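PDB 3G7Q: valine-pyruvate aminotransferase from Salmonella typhimurium, which catalyses, as a pyridoxal 5'-phosphate-dependent enzyme, the transfer of the amino group of L-valine to pyruvate and takes part in alanine biosynthesis. Local coordinates for residues A[52-57]-A[290-295]; A[105-110]-A[217-222]; A[320-325]-A[331-336]. All coordinates share one frame; numbering follows the deposited sequence. Where two conformers were deposited one is given.

Interaction 1 (A[52-57]-A[290-295])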
ATOM      1  N   GLN A  52      21.641   9.003  -7.126  1.00 31.07           N
ATOM      2  CA  GLN A  52      21.742  10.449  -6.963  1.00 30.66           C
ATOM      3  C   GLN A  52      21.774  11.151  -8.321  1.00 31.27           C
ATOM      4  O   GLN A  52      21.100  12.182  -8.532  1.00 30.20           O
ATOM      5  CB  GLN A  52      22.956  10.825  -6.112  1.00 31.78           C
ATOM      6  CG  GLN A  52      23.169  12.315  -5.950  1.00 31.04           C
ATOM      7  CD  GLN A  52      22.004  13.033  -5.264  1.00 33.24           C
ATOM      8  OE1 GLN A  52      21.346  12.474  -4.383  1.00 31.53           O
ATOM      9  NE2 GLN A  52      21.810  14.279  -5.612  1.00 32.74           N
ATOM     10  N   THR A  53      22.534  10.602  -9.261  1.00 30.93           N
ATOM     11  CA  THR A  53      22.609  11.189 -10.590  1.00 30.76           C
ATOM     12  C   THR A  53      21.282  11.026 -11.331  1.00 31.50           C
ATOM     13  O   THR A  53      20.822  11.938 -11.998  1.00 31.30           O
ATOM     14  CB  THR A  53      23.760  10.551 -11.405  1.00 33.98           C
ATOM     15  OG1 THR A  53      24.978  10.749 -10.688  1.00 34.21           O
ATOM     16  CG2 THR A  53      23.871  11.171 -12.804  1.00 33.52           C
ATOM     17  N   LEU A  54      20.679   9.850 -11.220  1.00 29.40           N
ATOM     18  CA  LEU A  54      19.410   9.610 -11.876  1.00 31.56           C
ATOM     19  C   LEU A  54      18.337  10.579 -11.355  1.00 31.67           C
ATOM     20  O   LEU A  54      17.583  11.173 -12.131  1.00 30.33           O
ATOM     21  CB  LEU A  54      18.961   8.188 -11.629  1.00 31.45           C
ATOM     22  CG  LEU A  54      17.662   7.761 -12.291  1.00 32.65           C
ATOM     23  CD1 LEU A  54      17.768   7.855 -13.843  1.00 36.84           C
ATOM     24  CD2 LEU A  54      17.288   6.361 -11.830  1.00 34.07           C
ATOM     25  N   LEU A  55      18.270  10.717 -10.043  1.00 29.83           N
ATOM     26  CA  LEU A  55      17.278  11.624  -9.444  1.00 29.37           C
ATOM     27  C   LEU A  55      17.527  13.057  -9.872  1.00 29.33           C
ATOM     28  O   LEU A  55      16.587  13.811 -10.150  1.00 28.88           O
ATOM     29  CB  LEU A  55      17.310  11.480  -7.926  1.00 28.93           C
ATOM     30  CG  LEU A  55      16.695  10.172  -7.405  1.00 30.87           C
ATOM     31  CD1 LEU A  55      17.068   9.955  -5.940  1.00 33.19           C
ATOM     32  CD2 LEU A  55      15.138  10.153  -7.597  1.00 32.20           C
ATOM     33  N   THR A  56      18.799  13.449  -9.933  1.00 30.55           N
ATOM     34  CA  THR A  56      19.142  14.791 -10.380  1.00 28.25           C
ATOM     35  C   THR A  56      18.627  15.015 -11.794  1.00 29.89           C
ATOM     36  O   THR A  56      17.995  16.051 -12.077  1.00 31.99           O
ATOM     37  CB  THR A  56      20.661  15.050 -10.270  1.00 27.74           C
ATOM     38  OG1 THR A  56      21.043  15.003  -8.881  1.00 30.06           O
ATOM     39  CG2 THR A  56      21.036  16.405 -10.884  1.00 31.63           C
ATOM     40  N   ASP A  57      18.845  14.053 -12.685  1.00 29.34           N
ATOM     41  CA  ASP A  57      18.366  14.184 -14.069  1.00 31.90           C
ATOM     42  C   ASP A  57      16.847  14.238 -14.155  1.00 32.00           C
ATOM     43  O   ASP A  57      16.285  15.028 -14.910  1.00 30.55           O
ATOM     44  CB  ASP A  57      18.821  13.004 -14.926  1.00 33.11           C
ATOM     45  CG  ASP A  57      20.330  12.951 -15.123  1.00 42.12           C
ATOM     46  OD1 ASP A  57      21.029  13.960 -14.906  1.00 43.62           O
ATOM     47  OD2 ASP A  57      20.811  11.877 -15.501  1.00 44.48           O
HETATM   48  N   MSE A 290      12.092   3.072 -12.432  0.50 35.32           N
HETATM   49  CA  MSE A 290      12.235   1.829 -13.196  0.50 36.67           C
HETATM   50  C   MSE A 290      12.116   2.075 -14.691  0.50 35.82           C
HETATM   51  O   MSE A 290      12.900   1.539 -15.471  0.50 35.54           O
HETATM   52  CB  MSE A 290      11.172   0.814 -12.810  0.50 36.76           C
HETATM   53  CG  MSE A 290      11.394   0.155 -11.489  0.50 38.96           C
HETATM   54 SE   MSE A 290      10.278  -1.444 -11.376  0.38 40.61          SE
HETATM   55  CE  MSE A 290      10.798  -2.163 -12.646  0.50 18.79           C
ATOM     56  N   CYS A 291      11.131   2.873 -15.094  1.00 34.95           N
ATOM     57  CA  CYS A 291      10.974   3.184 -16.514  1.00 35.31           C
ATOM     58  C   CYS A 291      12.262   3.778 -17.078  1.00 35.12           C
ATOM     59  O   CYS A 291      12.723   3.404 -18.161  1.00 33.06           O
ATOM     60  CB  CYS A 291       9.848   4.176 -16.774  1.00 38.19           C
ATOM     61  SG  CYS A 291       8.201   3.521 -16.769  1.00 41.60           S
ATOM     62  N   GLU A 292      12.839   4.706 -16.323  1.00 32.67           N
ATOM     63  CA  GLU A 292      14.051   5.381 -16.733  1.00 34.20           C
ATOM     64  C   GLU A 292      15.229   4.420 -16.792  1.00 34.89           C
ATOM     65  O   GLU A 292      15.999   4.453 -17.757  1.00 34.09           O
ATOM     66  CB  GLU A 292      14.337   6.542 -15.778  1.00 36.25           C
ATOM     67  CG  GLU A 292      15.277   7.585 -16.275  1.00 44.63           C
ATOM     68  CD  GLU A 292      14.815   8.265 -17.576  1.00 42.08           C
ATOM     69  OE1 GLU A 292      13.599   8.416 -17.852  1.00 43.63           O
ATOM     70  OE2 GLU A 292      15.717   8.600 -18.344  1.00 50.51           O
HETATM   71  N   MSE A 293      15.379   3.566 -15.774  0.70 31.97           N
HETATM   72  CA  MSE A 293      16.475   2.598 -15.776  0.70 32.63           C
HETATM   73  C   MSE A 293      16.355   1.621 -16.945  0.70 34.25           C
HETATM   74  O   MSE A 293      17.364   1.257 -17.562  0.70 33.90           O
HETATM   75  CB  MSE A 293      16.559   1.833 -14.442  0.70 33.02           C
HETATM   76  CG  MSE A 293      17.020   2.716 -13.302  0.70 34.89           C
HETATM   77 SE   MSE A 293      17.257   1.733 -11.660  0.50 31.19          SE
HETATM   78  CE  MSE A 293      15.420   1.435 -11.317  0.70 41.01           C
ATOM     79  N   ILE A 294      15.131   1.204 -17.261  1.00 34.44           N
ATOM     80  CA  ILE A 294      14.908   0.282 -18.389  1.00 33.56           C
ATOM     81  C   ILE A 294      15.241   0.978 -19.710  1.00 35.46           C
ATOM     82  O   ILE A 294      15.935   0.417 -20.560  1.00 34.29           O
ATOM     83  CB  ILE A 294      13.472  -0.254 -18.402  1.00 32.97           C
ATOM     84  CG1 ILE A 294      13.279  -1.208 -17.228  1.00 30.55           C
ATOM     85  CG2 ILE A 294      13.165  -0.970 -19.729  1.00 32.08           C
ATOM     86  CD1 ILE A 294      11.832  -1.545 -16.930  1.00 30.20           C
ATOM     87  N   LYS A 295      14.762   2.206 -19.861  1.00 34.58           N
ATOM     88  CA  LYS A 295      15.045   3.028 -21.055  1.00 37.37           C
ATOM     89  C   LYS A 295      16.536   3.248 -21.279  1.00 37.58           C
ATOM     90  O   LYS A 295      17.012   3.215 -22.414  1.00 36.42           O
ATOM     91  CB  LYS A 295      14.357   4.383 -20.905  1.00 38.40           C
ATOM     92  CG  LYS A 295      14.547   5.352 -22.046  1.00 42.16           C
ATOM     93  CD  LYS A 295      13.797   6.666 -21.776  1.00 43.22           C
TER
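Leu54 of helix 45-61 reaches across to Glu292 and Met293 of helix 285-295, a helix-to-helix contact in a class I aminotransferase subunit made by one leucine and two residues in sequence. Taken from its start, the segment 52-57 first turns to the dimer partner: the amide NE2 of Gln52 is hydrogen-bonded to Val59 O of the second subunit. Gln52 O also serves its own helix, taking Thr56 N and, from the other face of its carbonyl plane, Thr56 OG1 at 2.8 Å. Leu54 comes next and points toward 290-295. With CG anti to the backbone N (chi1 -178°), its isopropyl end extends outward and its two methyls part between two neighbours. CD2 touches CG of Met293, a selenomethionine, at 3.9 Å, and these two side chains run at about a right angle. Leu55 looks elsewhere, onto Met285 and Met289, nearer the start of helix 285-295, and onto Leu68 of the second subunit. Thr56 packs on Val59 of that subunit. At the end, Asp57 forms a salt bridge with Arg296 just beyond the segment, and the same arginine pairs with Glu292 OE2. Asp57 OD2 and Glu292 OE2 stand 6.7 Å apart, and the shared arginine would be expected to ease their mutual repulsion. Glu292 OE1 has Lys63 and Gln75 as partners, and both oxygens of this buried carboxylate are thus engaged. Its aliphatic part meets the leucine: Leu54 CD1 sits 3.5 Å from Glu292 CG.

Interaction 2 (A[105-110]-A[217-222])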
ATOM      1  N   ASN A 105       2.135  -2.319  -3.814  0.70 41.62           N
ATOM      2  CA  ASN A 105       2.928  -1.558  -2.854  0.70 44.55           C
ATOM      3  C   ASN A 105       4.185  -2.289  -2.411  0.70 45.63           C
ATOM      4  O   ASN A 105       5.038  -1.718  -1.731  0.70 46.01           O
ATOM      5  CB  ASN A 105       2.054  -1.292  -1.611  0.70 46.72           C
ATOM      6  CG  ASN A 105       2.542  -0.127  -0.782  0.70 53.53           C
ATOM      7  OD1 ASN A 105       2.733  -0.244   0.429  0.70 62.76           O
ATOM      8  ND2 ASN A 105       2.759   1.002  -1.431  0.70 56.42           N
ATOM      9  N   GLY A 106       4.294  -3.565  -2.769  1.00 45.88           N
ATOM     10  CA  GLY A 106       5.434  -4.396  -2.409  1.00 46.13           C
ATOM     11  C   GLY A 106       5.104  -5.874  -2.377  1.00 48.88           C
ATOM     12  O   GLY A 106       3.965  -6.285  -2.620  1.00 45.54           O
ATOM     13  N   SER A 107       6.122  -6.661  -2.050  1.00 50.92           N
ATOM     14  CA  SER A 107       6.013  -8.114  -1.966  1.00 52.51           C
ATOM     15  C   SER A 107       4.931  -8.582  -1.021  1.00 53.20           C
ATOM     16  O   SER A 107       4.131  -9.459  -1.348  1.00 52.75           O
ATOM     17  CB  SER A 107       7.347  -8.710  -1.503  1.00 53.31           C
ATOM     18  OG  SER A 107       8.368  -8.538  -2.484  1.00 62.31           O
ATOM     19  N   GLN A 108       4.879  -7.968   0.146  1.00 52.42           N
ATOM     20  CA  GLN A 108       3.956  -8.397   1.169  1.00 51.62           C
ATOM     21  C   GLN A 108       2.487  -8.145   0.817  1.00 49.51           C
ATOM     22  O   GLN A 108       1.636  -8.992   1.105  1.00 48.13           O
ATOM     23  CB  GLN A 108       4.358  -7.744   2.486  1.00 55.56           C
ATOM     24  CG  GLN A 108       3.714  -8.380   3.689  1.00 64.47           C
ATOM     25  CD  GLN A 108       4.523  -8.206   4.978  1.00 73.25           C
ATOM     26  OE1 GLN A 108       5.612  -7.625   4.983  1.00 76.68           O
ATOM     27  NE2 GLN A 108       3.994  -8.736   6.075  1.00 75.75           N
ATOM     28  N   SER A 109       2.179  -7.003   0.196  1.00 44.76           N
ATOM     29  CA  SER A 109       0.814  -6.743  -0.260  1.00 40.91           C
ATOM     30  C   SER A 109       0.470  -7.687  -1.426  1.00 40.50           C
ATOM     31  O   SER A 109      -0.672  -8.112  -1.593  1.00 39.65           O
ATOM     32  CB  SER A 109       0.654  -5.290  -0.695  1.00 43.87           C
ATOM     33  OG  SER A 109       1.603  -4.977  -1.706  1.00 42.71           O
ATOM     34  N   ALA A 110       1.458  -7.974  -2.265  1.00 38.06           N
ATOM     35  CA  ALA A 110       1.271  -8.940  -3.343  1.00 38.65           C
ATOM     36  C   ALA A 110       0.762 -10.280  -2.785  1.00 38.50           C
ATOM     37  O   ALA A 110      -0.239 -10.803  -3.258  1.00 36.99           O
ATOM     38  CB  ALA A 110       2.570  -9.131  -4.094  1.00 37.41           C
ATOM     39  N   VAL A 217       3.408 -20.202  -7.256  1.00 31.43           N
ATOM     40  CA  VAL A 217       3.764 -18.826  -6.983  1.00 31.19           C
ATOM     41  C   VAL A 217       5.240 -18.800  -6.623  1.00 30.39           C
ATOM     42  O   VAL A 217       5.671 -19.552  -5.743  1.00 31.47           O
ATOM     43  CB  VAL A 217       2.900 -18.254  -5.827  1.00 30.68           C
ATOM     44  CG1 VAL A 217       3.220 -16.789  -5.599  1.00 33.10           C
ATOM     45  CG2 VAL A 217       1.401 -18.421  -6.138  1.00 32.01           C
ATOM     46  N   ILE A 218       6.011 -17.966  -7.321  1.00 31.12           N
ATOM     47  CA  ILE A 218       7.456 -17.838  -7.097  1.00 32.00           C
ATOM     48  C   ILE A 218       7.823 -16.400  -6.729  1.00 32.73           C
ATOM     49  O   ILE A 218       7.612 -15.469  -7.506  1.00 32.85           O
ATOM     50  CB  ILE A 218       8.294 -18.261  -8.326  1.00 31.11           C
ATOM     51  CG1 ILE A 218       7.869 -19.652  -8.815  1.00 31.84           C
ATOM     52  CG2 ILE A 218       9.790 -18.210  -7.971  1.00 29.34           C
ATOM     53  CD1 ILE A 218       8.511 -20.111 -10.170  1.00 32.16           C
ATOM     54  N   ASP A 219       8.336 -16.222  -5.523  1.00 32.33           N
ATOM     55  CA  ASP A 219       8.782 -14.928  -5.074  1.00 31.29           C
ATOM     56  C   ASP A 219      10.230 -14.735  -5.562  1.00 32.30           C
ATOM     57  O   ASP A 219      11.140 -15.427  -5.093  1.00 31.35           O
ATOM     58  CB  ASP A 219       8.713 -14.825  -3.572  1.00 34.82           C
ATOM     59  CG  ASP A 219       8.995 -13.410  -3.087  1.00 43.10           C
ATOM     60  OD1 ASP A 219       9.376 -12.553  -3.914  1.00 43.84           O
ATOM     61  OD2 ASP A 219       8.788 -13.164  -1.892  1.00 43.52           O
ATOM     62  N   ASN A 220      10.410 -13.788  -6.493  1.00 32.29           N
ATOM     63  CA  ASN A 220      11.684 -13.483  -7.177  1.00 32.55           C
ATOM     64  C   ASN A 220      12.207 -12.108  -6.718  1.00 32.52           C
ATOM     65  O   ASN A 220      12.904 -11.434  -7.475  1.00 33.79           O
ATOM     66  CB  ASN A 220      11.439 -13.487  -8.674  1.00 32.56           C
ATOM     67  CG  ASN A 220      12.710 -13.566  -9.552  1.00 37.00           C
ATOM     68  OD1 ASN A 220      12.980 -12.682 -10.373  1.00 44.87           O
ATOM     69  ND2 ASN A 220      13.446 -14.620  -9.403  1.00 44.65           N
ATOM     70  N   ALA A 221      11.959 -11.735  -5.470  1.00 32.70           N
ATOM     71  CA  ALA A 221      12.469 -10.460  -4.917  1.00 33.26           C
ATOM     72  C   ALA A 221      13.984 -10.287  -5.007  1.00 32.72           C
ATOM     73  O   ALA A 221      14.460  -9.143  -5.057  1.00 32.38           O
ATOM     74  CB  ALA A 221      12.028 -10.269  -3.458  1.00 35.25           C
ATOM     75  N   TYR A 222      14.738 -11.392  -4.998  1.00 31.20           N
ATOM     76  CA  TYR A 222      16.183 -11.332  -5.034  1.00 33.02           C
ATOM     77  C   TYR A 222      16.807 -11.859  -6.308  1.00 33.33           C
ATOM     78  O   TYR A 222      18.016 -11.790  -6.456  1.00 34.76           O
ATOM     79  CB  TYR A 222      16.777 -12.136  -3.846  1.00 33.82           C
ATOM     80  CG  TYR A 222      16.439 -11.535  -2.513  1.00 31.20           C
ATOM     81  CD1 TYR A 222      17.208 -10.503  -1.974  1.00 32.89           C
ATOM     82  CD2 TYR A 222      15.345 -11.968  -1.795  1.00 33.12           C
ATOM     83  CE1 TYR A 222      16.895  -9.948  -0.772  1.00 32.39           C
ATOM     84  CE2 TYR A 222      15.035 -11.413  -0.578  1.00 34.52           C
ATOM     85  CZ  TYR A 222      15.815 -10.395  -0.090  1.00 34.96           C
ATOM     86  OH  TYR A 222      15.526  -9.837   1.103  1.00 37.48           O
TER
HETATM   87  O   HOH W   1       8.855  -9.943  -4.683  1.00 50.17           O
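Ser107 faces Asp219 and Ala221, and a water links it to the aspartate. Its CB, on the first residue of helix 107-118, points toward the segment 217-222, and the torsion about CA-CB (chi1 -67°) sets the hydroxyl anti to the carbonyl carbon, beside the backbone N, with Ala221 and the water within its reach. At the tip, OG has the methyl CB of Ala221 at 4.2 Å, a loose van der Waals contact. Asp219 OD1 is 4.4 Å from Ser107 OG, too far for a direct bond, and the water mediates: it lies 2.7 Å from Ser107 OG and donates to Asp219 OD1 at 2.8 Å. The same Asp219 OD1 takes the backbone N of Ala221 at 3.1 Å, an Asx turn in which the N-H comes from above the carboxylate plane, 39° out of it, and the bond is bent, with an N-H...O angle of 143°. The turn holds the carboxylate oxygen that the water uses. The setting is the large mixed sheet of the class I aminotransferase fold, in which strand 216-219 runs parallel to its neighbours 181-187 and 242-247. An aspartate at this place is, in that family, the usual partner of the cofactor pyridine nitrogen, and Asp219 is probably its counterpart here. Phe111, one turn along helix 107-118, packs on Asp219, and Ser107 also touches Ser247. Gly106 stands at the N-cap, its O receiving Ala110 N at 3.0 Å and Ser109 OG at 2.9 Å, while Gln108 and Ser109 turn to the second subunit, packing on its Gly276 and Ser279.

Interaction 3 (A[320-325]-A[331-336])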
ATOM      1  N   ALA A 320      33.800 -16.058   6.274  1.00 29.76           N
ATOM      2  CA  ALA A 320      35.173 -16.172   6.767  1.00 30.44           C
ATOM      3  C   ALA A 320      35.268 -15.663   8.221  1.00 30.31           C
ATOM      4  O   ALA A 320      35.982 -16.260   9.017  1.00 31.15           O
ATOM      5  CB  ALA A 320      36.149 -15.426   5.876  1.00 31.03           C
ATOM      6  N   ILE A 321      34.545 -14.583   8.538  1.00 29.89           N
ATOM      7  CA  ILE A 321      34.508 -14.034   9.909  1.00 30.80           C
ATOM      8  C   ILE A 321      33.908 -15.086  10.821  1.00 29.76           C
ATOM      9  O   ILE A 321      34.493 -15.434  11.847  1.00 29.76           O
ATOM     10  CB  ILE A 321      33.720 -12.708   9.999  1.00 31.23           C
ATOM     11  CG1 ILE A 321      34.439 -11.572   9.260  1.00 34.68           C
ATOM     12  CG2 ILE A 321      33.510 -12.280  11.472  1.00 30.30           C
ATOM     13  CD1 ILE A 321      33.576 -10.286   9.100  1.00 34.55           C
ATOM     14  N   ILE A 322      32.764 -15.635  10.432  1.00 28.90           N
ATOM     15  CA  ILE A 322      32.099 -16.671  11.222  1.00 28.35           C
ATOM     16  C   ILE A 322      33.041 -17.832  11.507  1.00 29.30           C
ATOM     17  O   ILE A 322      33.168 -18.291  12.652  1.00 28.67           O
ATOM     18  CB  ILE A 322      30.814 -17.197  10.524  1.00 29.05           C
ATOM     19  CG1 ILE A 322      29.726 -16.099  10.484  1.00 31.07           C
ATOM     20  CG2 ILE A 322      30.269 -18.467  11.234  1.00 28.58           C
ATOM     21  CD1 ILE A 322      28.528 -16.471   9.619  1.00 29.44           C
ATOM     22  N   ARG A 323      33.710 -18.309  10.469  1.00 29.04           N
ATOM     23  CA  ARG A 323      34.598 -19.465  10.622  1.00 27.94           C
ATOM     24  C   ARG A 323      35.840 -19.212  11.497  1.00 27.82           C
ATOM     25  O   ARG A 323      36.441 -20.171  12.015  1.00 30.10           O
ATOM     26  CB  ARG A 323      34.950 -20.006   9.243  1.00 28.93           C
ATOM     27  CG  ARG A 323      33.754 -20.681   8.563  1.00 30.80           C
ATOM     28  CD  ARG A 323      33.501 -22.028   9.175  1.00 32.86           C
ATOM     29  NE  ARG A 323      32.295 -22.719   8.668  1.00 33.22           N
ATOM     30  CZ  ARG A 323      31.228 -23.090   9.366  1.00 34.15           C
ATOM     31  NH1 ARG A 323      31.147 -22.876  10.679  1.00 29.96           N
ATOM     32  NH2 ARG A 323      30.249 -23.736   8.732  1.00 33.91           N
ATOM     33  N   ARG A 324      36.216 -17.956  11.707  1.00 29.38           N
ATOM     34  CA  ARG A 324      37.298 -17.661  12.665  1.00 29.22           C
ATOM     35  C   ARG A 324      36.851 -17.943  14.077  1.00 31.85           C
ATOM     36  O   ARG A 324      37.678 -18.198  14.937  1.00 30.44           O
ATOM     37  CB  ARG A 324      37.771 -16.232  12.556  1.00 28.64           C
ATOM     38  CG  ARG A 324      38.633 -16.031  11.312  1.00 35.27           C
ATOM     39  CD  ARG A 324      39.402 -14.750  11.317  1.00 41.89           C
ATOM     40  NE  ARG A 324      38.611 -13.612  10.928  1.00 49.91           N
ATOM     41  CZ  ARG A 324      38.259 -12.601  11.720  1.00 53.83           C
ATOM     42  NH1 ARG A 324      38.622 -12.517  13.005  1.00 51.66           N
ATOM     43  NH2 ARG A 324      37.543 -11.630  11.186  1.00 52.91           N
ATOM     44  N   TYR A 325      35.537 -17.915  14.309  1.00 29.60           N
ATOM     45  CA  TYR A 325      34.965 -18.102  15.665  1.00 27.29           C
ATOM     46  C   TYR A 325      34.225 -19.395  15.894  1.00 29.43           C
ATOM     47  O   TYR A 325      34.150 -19.858  17.049  1.00 28.75           O
ATOM     48  CB  TYR A 325      34.010 -16.938  15.974  1.00 31.21           C
ATOM     49  CG  TYR A 325      34.707 -15.612  16.156  1.00 28.37           C
ATOM     50  CD1 TYR A 325      35.210 -15.248  17.397  1.00 34.37           C
ATOM     51  CD2 TYR A 325      34.898 -14.722  15.071  1.00 28.69           C
ATOM     52  CE1 TYR A 325      35.860 -14.053  17.572  1.00 33.32           C
ATOM     53  CE2 TYR A 325      35.581 -13.539  15.242  1.00 35.98           C
ATOM     54  CZ  TYR A 325      36.038 -13.199  16.512  1.00 36.66           C
ATOM     55  OH  TYR A 325      36.702 -12.011  16.736  1.00 34.83           O
ATOM     56  N   CYS A 331      28.477 -24.613  14.278  1.00 31.30           N
ATOM     57  CA  CYS A 331      27.637 -23.819  13.371  1.00 29.12           C
ATOM     58  C   CYS A 331      27.689 -24.299  11.930  1.00 31.36           C
ATOM     59  O   CYS A 331      28.737 -24.216  11.280  1.00 30.32           O
ATOM     60  CB  CYS A 331      28.074 -22.352  13.437  1.00 29.97           C
ATOM     61  SG  CYS A 331      27.003 -21.198  12.484  1.00 32.65           S
ATOM     62  N   LEU A 332      26.570 -24.832  11.446  1.00 28.74           N
ATOM     63  CA  LEU A 332      26.409 -25.190  10.043  1.00 28.03           C
ATOM     64  C   LEU A 332      25.707 -23.992   9.376  1.00 30.42           C
ATOM     65  O   LEU A 332      24.789 -23.403   9.944  1.00 32.13           O
ATOM     66  CB  LEU A 332      25.623 -26.470   9.861  1.00 29.12           C
ATOM     67  CG  LEU A 332      26.278 -27.724  10.456  1.00 29.27           C
ATOM     68  CD1 LEU A 332      25.383 -28.952  10.360  1.00 32.16           C
ATOM     69  CD2 LEU A 332      27.621 -28.004   9.770  1.00 31.13           C
ATOM     70  N   ILE A 333      26.144 -23.661   8.176  1.00 30.35           N
ATOM     71  CA  ILE A 333      25.659 -22.487   7.459  1.00 28.78           C
ATOM     72  C   ILE A 333      24.945 -22.954   6.210  1.00 30.13           C
ATOM     73  O   ILE A 333      25.505 -23.705   5.417  1.00 28.88           O
ATOM     74  CB  ILE A 333      26.845 -21.585   7.082  1.00 30.67           C
ATOM     75  CG1 ILE A 333      27.623 -21.130   8.341  1.00 31.35           C
ATOM     76  CG2 ILE A 333      26.361 -20.344   6.296  1.00 31.80           C
ATOM     77  CD1 ILE A 333      28.960 -20.366   8.021  1.00 30.32           C
ATOM     78  N   HIS A 334      23.703 -22.529   5.997  1.00 28.12           N
ATOM     79  CA  HIS A 334      23.035 -22.945   4.759  1.00 27.17           C
ATOM     80  C   HIS A 334      23.857 -22.391   3.601  1.00 29.51           C
ATOM     81  O   HIS A 334      24.330 -21.251   3.654  1.00 30.81           O
ATOM     82  CB  HIS A 334      21.606 -22.427   4.646  1.00 28.61           C
ATOM     83  CG  HIS A 334      20.818 -23.099   3.565  1.00 28.10           C
ATOM     84  ND1 HIS A 334      21.001 -22.814   2.227  1.00 29.54           N
ATOM     85  CD2 HIS A 334      19.874 -24.075   3.619  1.00 31.32           C
ATOM     86  CE1 HIS A 334      20.186 -23.574   1.504  1.00 29.83           C
ATOM     87  NE2 HIS A 334      19.505 -24.360   2.318  1.00 29.70           N
ATOM     88  N   LYS A 335      24.070 -23.198   2.571  1.00 29.62           N
ATOM     89  CA  LYS A 335      24.799 -22.704   1.384  1.00 30.05           C
ATOM     90  C   LYS A 335      24.183 -21.386   0.911  1.00 30.58           C
ATOM     91  O   LYS A 335      23.004 -21.300   0.679  1.00 28.03           O
ATOM     92  CB  LYS A 335      24.775 -23.743   0.274  1.00 31.37           C
ATOM     93  CG  LYS A 335      25.621 -23.286  -0.902  1.00 36.12           C
ATOM     94  CD  LYS A 335      25.579 -24.310  -1.997  1.00 40.15           C
ATOM     95  CE  LYS A 335      26.608 -23.918  -3.060  1.00 46.88           C
ATOM     96  NZ  LYS A 335      26.631 -24.949  -4.123  1.00 48.63           N
ATOM     97  N   PRO A 336      24.982 -20.318   0.842  1.00 31.49           N
ATOM     98  CA  PRO A 336      24.424 -19.021   0.490  1.00 32.93           C
ATOM     99  C   PRO A 336      24.300 -18.887  -1.026  1.00 32.47           C
ATOM    100  O   PRO A 336      25.222 -18.439  -1.694  1.00 34.25           O
ATOM    101  CB  PRO A 336      25.457 -18.043   1.081  1.00 35.00           C
ATOM    102  CG  PRO A 336      26.649 -18.706   1.033  1.00 36.66           C
ATOM    103  CD  PRO A 336      26.407 -20.207   1.191  1.00 36.34           C
TER
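Arg323 and Cys331 supply the polar part of this contact between the C-terminal part of helix 299-325 and strand 332-334 with the residue before it. The guanidinium takes the carbonyl oxygen of Cys331 end-on with two nitrogens: Arg323 NH1 lies 2.8 Å and NH2 3.0 Å from Cys331 O. That oxygen lies almost in the guanidinium plane, and the fork is bent, with N-H...O angles of 150° and 139°. The bend at chi2 brings the end of the arginine over to the strand although its CB does not point there. NH1 also binds Leu326 O and NH2 binds Glu163 O, so carbonyls of three different residues, Cys331, Leu326 and Glu163, hold the group and fix its rotation.

The second kind is apolar cover of that flat group. Ile333 approaches Arg323 from the opposite direction and lays its CD1 over one guanidinium face, nearer the rim than the centre, at 3.7 Å from NH2.

Third comes plain side-chain packing. Ile322 and Ile333 reach toward each other tip to tip, with Ile322 CG2 4.0 Å from Ile333 CD1. Ile322 CG2 also meets Cys331 SG more loosely, at 4.4 Å.

The chain turns back over the five intervening residues, so that the helix and strand segments run nearly antiparallel (164°) with axes 10.9 Å apart. Strand 332-334 lies in the mixed sheet between 165-169 and 341-345; helix 299-325 covers it, Ile322 reaching Leu342, while Ile321 and Tyr325 pack against helix 396-416.

Overall arrangement
The three contacts occupy separate parts of one subunit, the nearest atoms of interactions 2 and 3 being about 10 Å apart. Interactions 1 and 3, their centres about 24 and 21 Å from the chain centre, are nevertheless buried; interaction 2, its centre about 8 Å from that point, is only partly buried. Interaction 2 is nested inside the loop closed by interaction 1, and interaction 3 follows. No secondary-structure element is common to two contacts. Apolar packing joins two helices in interaction 1; a water bridges a helix start and a strand of the large sheet in interaction 2; an arginine grips a backbone carbonyl beside isoleucine packing in interaction 3. Interactions 1 and 2 also touch the second subunit; interaction 3 does not.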